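Local coordinates for LPXTG cell wall surface protein (Streptococcus gordonii, PDB 4IGB) that probably mediates adhesion of the bacterium to host surfaces, this piece being the N-terminal N1 and N2 domains of a peptidoglycan-anchored surface protein, at residues Ser44-His56 and Tyr65-Asp77. Residues are numbered along the deposited sequence; the frame is centred on the assembly and turned at random.
Sequences SQSVDQFHLSNPH and YPGEMENFTLKVD
H51 turns CG away from its own backbone N (chi1 -177°) and E68 folds back at chi2 (-65°), which carries the E68 carboxylate to the edge of the imidazole. Ring and carboxylate are nearly coplanar, 17° apart. NE2 of H51 donates to OE1 of E68, modelled at a very short 2.5 Å, a length best treated as doubtful; S53 OG donates to OE2 of the same carboxylate, also modelled very short. At the other ring nitrogen of H51, ND1, E70 OE1 is a weak partner at 3.4 Å, near the ring plane; M69 O sits 3.5 Å above one face, over its centre. E70 uses its second oxygen too: Q49 NE2 reaches OE2 at 3.0 Å on the anti side, somewhat out of the carboxylate plane, and Q49 OE1 goes to K43. The aliphatic part of Q49 lies alongside F72, CG 3.3 Å from CE2.

On the other face of the sheet from H51, E70 and F72, F50 takes N71 CB over its ring in a CH-pi contact, 4.2 Å from the centroid; H162 also stacks on F50, and N71 ND2 binds E137. L52 meets M69 through their CB atoms.

Between the two faces the antiparallel strands are joined by backbone hydrogen bonds, L52 N to M69 O at 2.7 Å among them. Strand 47-53 is an edge strand of this antiparallel sheet within the chain, and 68-75 passes the sheet on to 135-142 within the N-terminal domain. Two carboxylates near its nitrogens, one only weakly bonded, could favour a protonated H51, so the contact between these strands would gain some charge attraction beside its backbone bonds.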
loop_
_atom_site.group_PDB
_atom_site.type_symbol
_atom_site.label_atom_id
_atom_site.label_comp_id
_atom_site.label_asym_id
_atom_site.label_seq_id
_atom_site.Cartn_x
_atom_site.Cartn_y
_atom_site.Cartn_z
ATOM N N SER B 44 11.058 -13.060 -19.053
ATOM C CA SER B 44 11.081 -14.090 -20.095
ATOM C C SER B 44 11.677 -13.544 -21.402
ATOM O O SER B 44 11.850 -12.337 -21.551
ATOM C CB SER B 44 9.684 -14.671 -20.297
ATOM O OG SER B 44 8.848 -13.771 -21.006
ATOM N N GLN B 45 11.996 -14.420 -22.349
ATOM C CA GLN B 45 12.596 -13.970 -23.605
ATOM C C GLN B 45 11.611 -13.157 -24.432
ATOM O O GLN B 45 11.983 -12.527 -25.417
ATOM C CB GLN B 45 13.109 -15.149 -24.434
ATOM C CG GLN B 45 14.348 -15.799 -23.873
ATOM C CD GLN B 45 14.646 -17.118 -24.563
ATOM O OE1 GLN B 45 15.264 -18.005 -23.981
ATOM N NE2 GLN B 45 14.196 -17.255 -25.801
ATOM N N SER B 46 10.353 -13.175 -24.017
ATOM C CA SER B 46 9.300 -12.459 -24.719
ATOM C C SER B 46 9.461 -10.958 -24.501
ATOM O O SER B 46 8.965 -10.152 -25.283
ATOM C CB SER B 46 7.925 -12.897 -24.198
ATOM O OG SER B 46 7.749 -14.302 -24.311
ATOM N N VAL B 47 10.155 -10.591 -23.435
ATOM C CA VAL B 47 10.216 -9.192 -23.042
ATOM C C VAL B 47 11.376 -8.448 -23.705
ATOM O O VAL B 47 12.519 -8.895 -23.670
ATOM C CB VAL B 47 10.329 -9.035 -21.519
ATOM C CG1 VAL B 47 10.545 -7.574 -21.160
ATOM C CG2 VAL B 47 9.081 -9.556 -20.839
ATOM N N ASP B 48 11.053 -7.324 -24.333
ATOM C CA ASP B 48 12.046 -6.405 -24.870
ATOM C C ASP B 48 12.182 -5.245 -23.892
ATOM O O ASP B 48 11.269 -4.434 -23.751
ATOM C CB ASP B 48 11.569 -5.895 -26.228
ATOM C CG ASP B 48 12.610 -5.073 -26.947
ATOM O OD1 ASP B 48 13.813 -5.282 -26.730
ATOM O OD2 ASP B 48 12.222 -4.209 -27.749
ATOM N N GLN B 49 13.319 -5.184 -23.210
ATOM C CA GLN B 49 13.580 -4.126 -22.243
ATOM C C GLN B 49 14.641 -3.174 -22.777
ATOM O O GLN B 49 15.673 -3.607 -23.287
ATOM C CB GLN B 49 14.030 -4.723 -20.908
ATOM C CG GLN B 49 14.452 -3.696 -19.869
ATOM C CD GLN B 49 15.086 -4.332 -18.647
ATOM O OE1 GLN B 49 15.218 -5.552 -18.568
ATOM N NE2 GLN B 49 15.482 -3.506 -17.686
ATOM N N PHE B 50 14.383 -1.876 -22.661
ATOM C CA PHE B 50 15.332 -0.872 -23.124
ATOM C C PHE B 50 15.099 0.482 -22.464
ATOM O O PHE B 50 13.977 0.820 -22.087
ATOM C CB PHE B 50 15.276 -0.738 -24.648
ATOM C CG PHE B 50 13.907 -0.431 -25.182
ATOM C CD1 PHE B 50 13.472 0.876 -25.300
ATOM C CD2 PHE B 50 13.059 -1.453 -25.573
ATOM C CE1 PHE B 50 12.214 1.159 -25.793
ATOM C CE2 PHE B 50 11.800 -1.175 -26.067
ATOM C CZ PHE B 50 11.378 0.132 -26.177
ATOM N N HIS B 51 16.172 1.253 -22.328
ATOM C CA HIS B 51 16.092 2.582 -21.742
ATOM C C HIS B 51 15.716 3.607 -22.803
ATOM O O HIS B 51 16.184 3.540 -23.937
ATOM C CB HIS B 51 17.425 2.959 -21.094
ATOM C CG HIS B 51 17.405 4.283 -20.397
ATOM N ND1 HIS B 51 17.321 4.402 -19.026
ATOM C CD2 HIS B 51 17.458 5.547 -20.880
ATOM C CE1 HIS B 51 17.325 5.681 -18.696
ATOM N NE2 HIS B 51 17.406 6.397 -19.802
ATOM N N LEU B 52 14.865 4.553 -22.426
ATOM C CA LEU B 52 14.437 5.608 -23.334
ATOM C C LEU B 52 14.717 6.970 -22.717
ATOM O O LEU B 52 14.389 7.212 -21.557
ATOM C CB LEU B 52 12.945 5.470 -23.644
ATOM C CG LEU B 52 12.559 5.224 -25.102
ATOM C CD1 LEU B 52 13.561 4.305 -25.780
ATOM C CD2 LEU B 52 11.154 4.652 -25.191
ATOM N N SER B 53 15.328 7.861 -23.491
ATOM C CA SER B 53 15.624 9.200 -22.990
ATOM C C SER B 53 14.762 10.237 -23.724
ATOM O O SER B 53 14.857 10.382 -24.934
ATOM C CB SER B 53 17.109 9.510 -23.167
ATOM O OG SER B 53 17.422 10.779 -22.621
ATOM N N ASN B 54 13.925 10.954 -22.988
ATOM C CA ASN B 54 12.951 11.851 -23.599
ATOM C C ASN B 54 12.131 11.124 -24.650
ATOM O O ASN B 54 12.212 11.448 -25.840
ATOM C CB ASN B 54 13.634 13.065 -24.231
ATOM C CG ASN B 54 14.637 13.713 -23.306
ATOM O OD1 ASN B 54 14.361 13.935 -22.117
ATOM N ND2 ASN B 54 15.824 14.007 -23.842
ATOM N N PRO B 55 11.361 10.132 -24.218
ATOM C CA PRO B 55 10.576 9.316 -25.145
ATOM C C PRO B 55 9.467 10.114 -25.820
ATOM O O PRO B 55 8.936 11.056 -25.236
ATOM C CB PRO B 55 9.970 8.249 -24.232
ATOM C CG PRO B 55 9.851 8.919 -22.915
ATOM C CD PRO B 55 11.022 9.855 -22.811
ATOM N N HIS B 56 9.127 9.729 -27.044
ATOM C CA HIS B 56 8.015 10.337 -27.755
ATOM C C HIS B 56 6.742 9.581 -27.407
ATOM O O HIS B 56 6.730 8.350 -27.391
ATOM C CB HIS B 56 8.260 10.308 -29.264
ATOM C CG HIS B 56 9.414 11.152 -29.703
ATOM N ND1 HIS B 56 9.259 12.439 -30.171
ATOM C CD2 HIS B 56 10.742 10.897 -29.740
ATOM C CE1 HIS B 56 10.440 12.939 -30.481
ATOM N NE2 HIS B 56 11.359 12.023 -30.229
ATOM N N TYR B 65 8.891 13.977 -24.363
ATOM C CA TYR B 65 8.651 14.315 -22.975
ATOM C C TYR B 65 9.927 14.053 -22.165
ATOM O O TYR B 65 10.630 13.075 -22.409
ATOM C CB TYR B 65 7.491 13.486 -22.423
ATOM C CG TYR B 65 6.111 13.894 -22.886
ATOM C CD1 TYR B 65 5.660 13.591 -24.167
ATOM C CD2 TYR B 65 5.236 14.544 -22.024
ATOM C CE1 TYR B 65 4.386 13.952 -24.583
ATOM C CE2 TYR B 65 3.960 14.904 -22.431
ATOM C CZ TYR B 65 3.539 14.607 -23.711
ATOM O OH TYR B 65 2.265 14.970 -24.113
ATOM N N PRO B 66 10.236 14.930 -21.200
ATOM C CA PRO B 66 11.435 14.752 -20.375
ATOM C C PRO B 66 11.081 13.965 -19.108
ATOM O O PRO B 66 9.985 14.177 -18.581
ATOM C CB PRO B 66 11.817 16.197 -20.019
ATOM C CG PRO B 66 10.574 17.065 -20.370
ATOM C CD PRO B 66 9.479 16.124 -20.787
ATOM N N GLY B 67 11.958 13.079 -18.624
ATOM C CA GLY B 67 13.271 12.849 -19.203
ATOM C C GLY B 67 13.643 11.391 -19.442
ATOM O O GLY B 67 13.782 10.984 -20.589
ATOM N N GLU B 68 13.828 10.605 -18.381
ATOM C CA GLU B 68 14.368 9.241 -18.541
ATOM C C GLU B 68 13.375 8.137 -18.168
ATOM O O GLU B 68 12.646 8.229 -17.177
ATOM C CB GLU B 68 15.688 9.065 -17.778
ATOM C CG GLU B 68 16.778 10.084 -18.150
ATOM C CD GLU B 68 17.261 9.977 -19.585
ATOM O OE1 GLU B 68 17.306 8.867 -20.136
ATOM O OE2 GLU B 68 17.626 11.015 -20.171
ATOM N N MET B 69 13.352 7.092 -18.983
ATOM C CA MET B 69 12.354 6.043 -18.848
ATOM C C MET B 69 12.986 4.676 -19.059
ATOM O O MET B 69 13.898 4.515 -19.876
ATOM C CB MET B 69 11.245 6.240 -19.889
ATOM C CG MET B 69 10.344 5.027 -20.091
ATOM S SD MET B 69 9.058 5.297 -21.332
ATOM C CE MET B 69 7.931 6.347 -20.413
ATOM N N GLU B 70 12.499 3.692 -18.317
ATOM C CA GLU B 70 12.832 2.312 -18.621
ATOM C C GLU B 70 11.575 1.664 -19.153
ATOM O O GLU B 70 10.543 1.628 -18.472
ATOM C CB GLU B 70 13.377 1.580 -17.394
ATOM C CG GLU B 70 13.981 0.193 -17.726
ATOM C CD GLU B 70 15.329 0.268 -18.423
ATOM O OE1 GLU B 70 15.923 1.366 -18.498
ATOM O OE2 GLU B 70 15.808 -0.784 -18.893
ATOM N N ASN B 71 11.664 1.161 -20.380
ATOM C CA ASN B 71 10.492 0.688 -21.105
ATOM C C ASN B 71 10.496 -0.806 -21.323
ATOM O O ASN B 71 11.549 -1.401 -21.540
ATOM C CB ASN B 71 10.385 1.365 -22.473
ATOM C CG ASN B 71 8.988 1.287 -23.039
ATOM O OD1 ASN B 71 8.821 1.115 -24.245
ATOM N ND2 ASN B 71 7.974 1.403 -22.183
ATOM N N PHE B 72 9.310 -1.402 -21.303
ATOM C CA PHE B 72 9.187 -2.845 -21.469
ATOM C C PHE B 72 8.093 -3.180 -22.462
ATOM O O PHE B 72 6.932 -2.759 -22.309
ATOM C CB PHE B 72 8.879 -3.522 -20.132
ATOM C CG PHE B 72 9.938 -3.336 -19.089
ATOM C CD1 PHE B 72 10.008 -2.162 -18.353
ATOM C CD2 PHE B 72 10.851 -4.352 -18.821
ATOM C CE1 PHE B 72 10.972 -2.006 -17.365
ATOM C CE2 PHE B 72 11.826 -4.190 -17.856
ATOM C CZ PHE B 72 11.885 -3.016 -17.122
ATOM N N THR B 73 8.451 -3.946 -23.479
ATOM C CA THR B 73 7.461 -4.403 -24.439
ATOM C C THR B 73 7.513 -5.910 -24.574
ATOM O O THR B 73 8.440 -6.552 -24.085
ATOM C CB THR B 73 7.682 -3.757 -25.821
ATOM O OG1 THR B 73 8.886 -4.269 -26.400
ATOM C CG2 THR B 73 7.765 -2.217 -25.697
ATOM N N LEU B 74 6.504 -6.463 -25.244
ATOM C CA LEU B 74 6.375 -7.893 -25.461
ATOM C C LEU B 74 6.477 -8.204 -26.956
ATOM O O LEU B 74 5.772 -7.613 -27.769
ATOM C CB LEU B 74 5.027 -8.379 -24.912
ATOM C CG LEU B 74 4.945 -8.501 -23.394
ATOM C CD1 LEU B 74 3.507 -8.644 -22.931
ATOM C CD2 LEU B 74 5.805 -9.683 -22.906
ATOM N N LYS B 75 7.367 -9.124 -27.313
ATOM C CA LYS B 75 7.516 -9.574 -28.701
ATOM C C LYS B 75 6.359 -10.465 -29.136
ATOM O O LYS B 75 6.161 -11.544 -28.575
ATOM C CB LYS B 75 8.818 -10.356 -28.857
ATOM C CG LYS B 75 10.046 -9.574 -28.433
ATOM C CD LYS B 75 11.260 -10.483 -28.280
ATOM C CE LYS B 75 12.486 -9.666 -27.900
ATOM N NZ LYS B 75 13.617 -10.510 -27.433
ATOM N N VAL B 76 5.609 -10.041 -30.150
ATOM C CA VAL B 76 4.473 -10.839 -30.597
ATOM C C VAL B 76 4.827 -11.764 -31.759
ATOM O O VAL B 76 5.807 -11.544 -32.465
ATOM C CB VAL B 76 3.246 -9.962 -30.956
ATOM C CG1 VAL B 76 2.847 -9.133 -29.764
ATOM C CG2 VAL B 76 3.547 -9.069 -32.122
ATOM N N ASP B 77 4.046 -12.822 -31.931
ATOM C CA ASP B 77 4.155 -13.634 -33.134
ATOM C C ASP B 77 3.316 -12.940 -34.201
ATOM O O ASP B 77 2.090 -12.941 -34.130
ATOM C CB ASP B 77 3.636 -15.048 -32.880
ATOM C CG ASP B 77 3.921 -15.992 -34.041
ATOM O OD1 ASP B 77 3.950 -15.529 -35.203
ATOM O OD2 ASP B 77 4.122 -17.196 -33.784
HETATM O O HOH W 1 15.241 -7.731 -26.676
#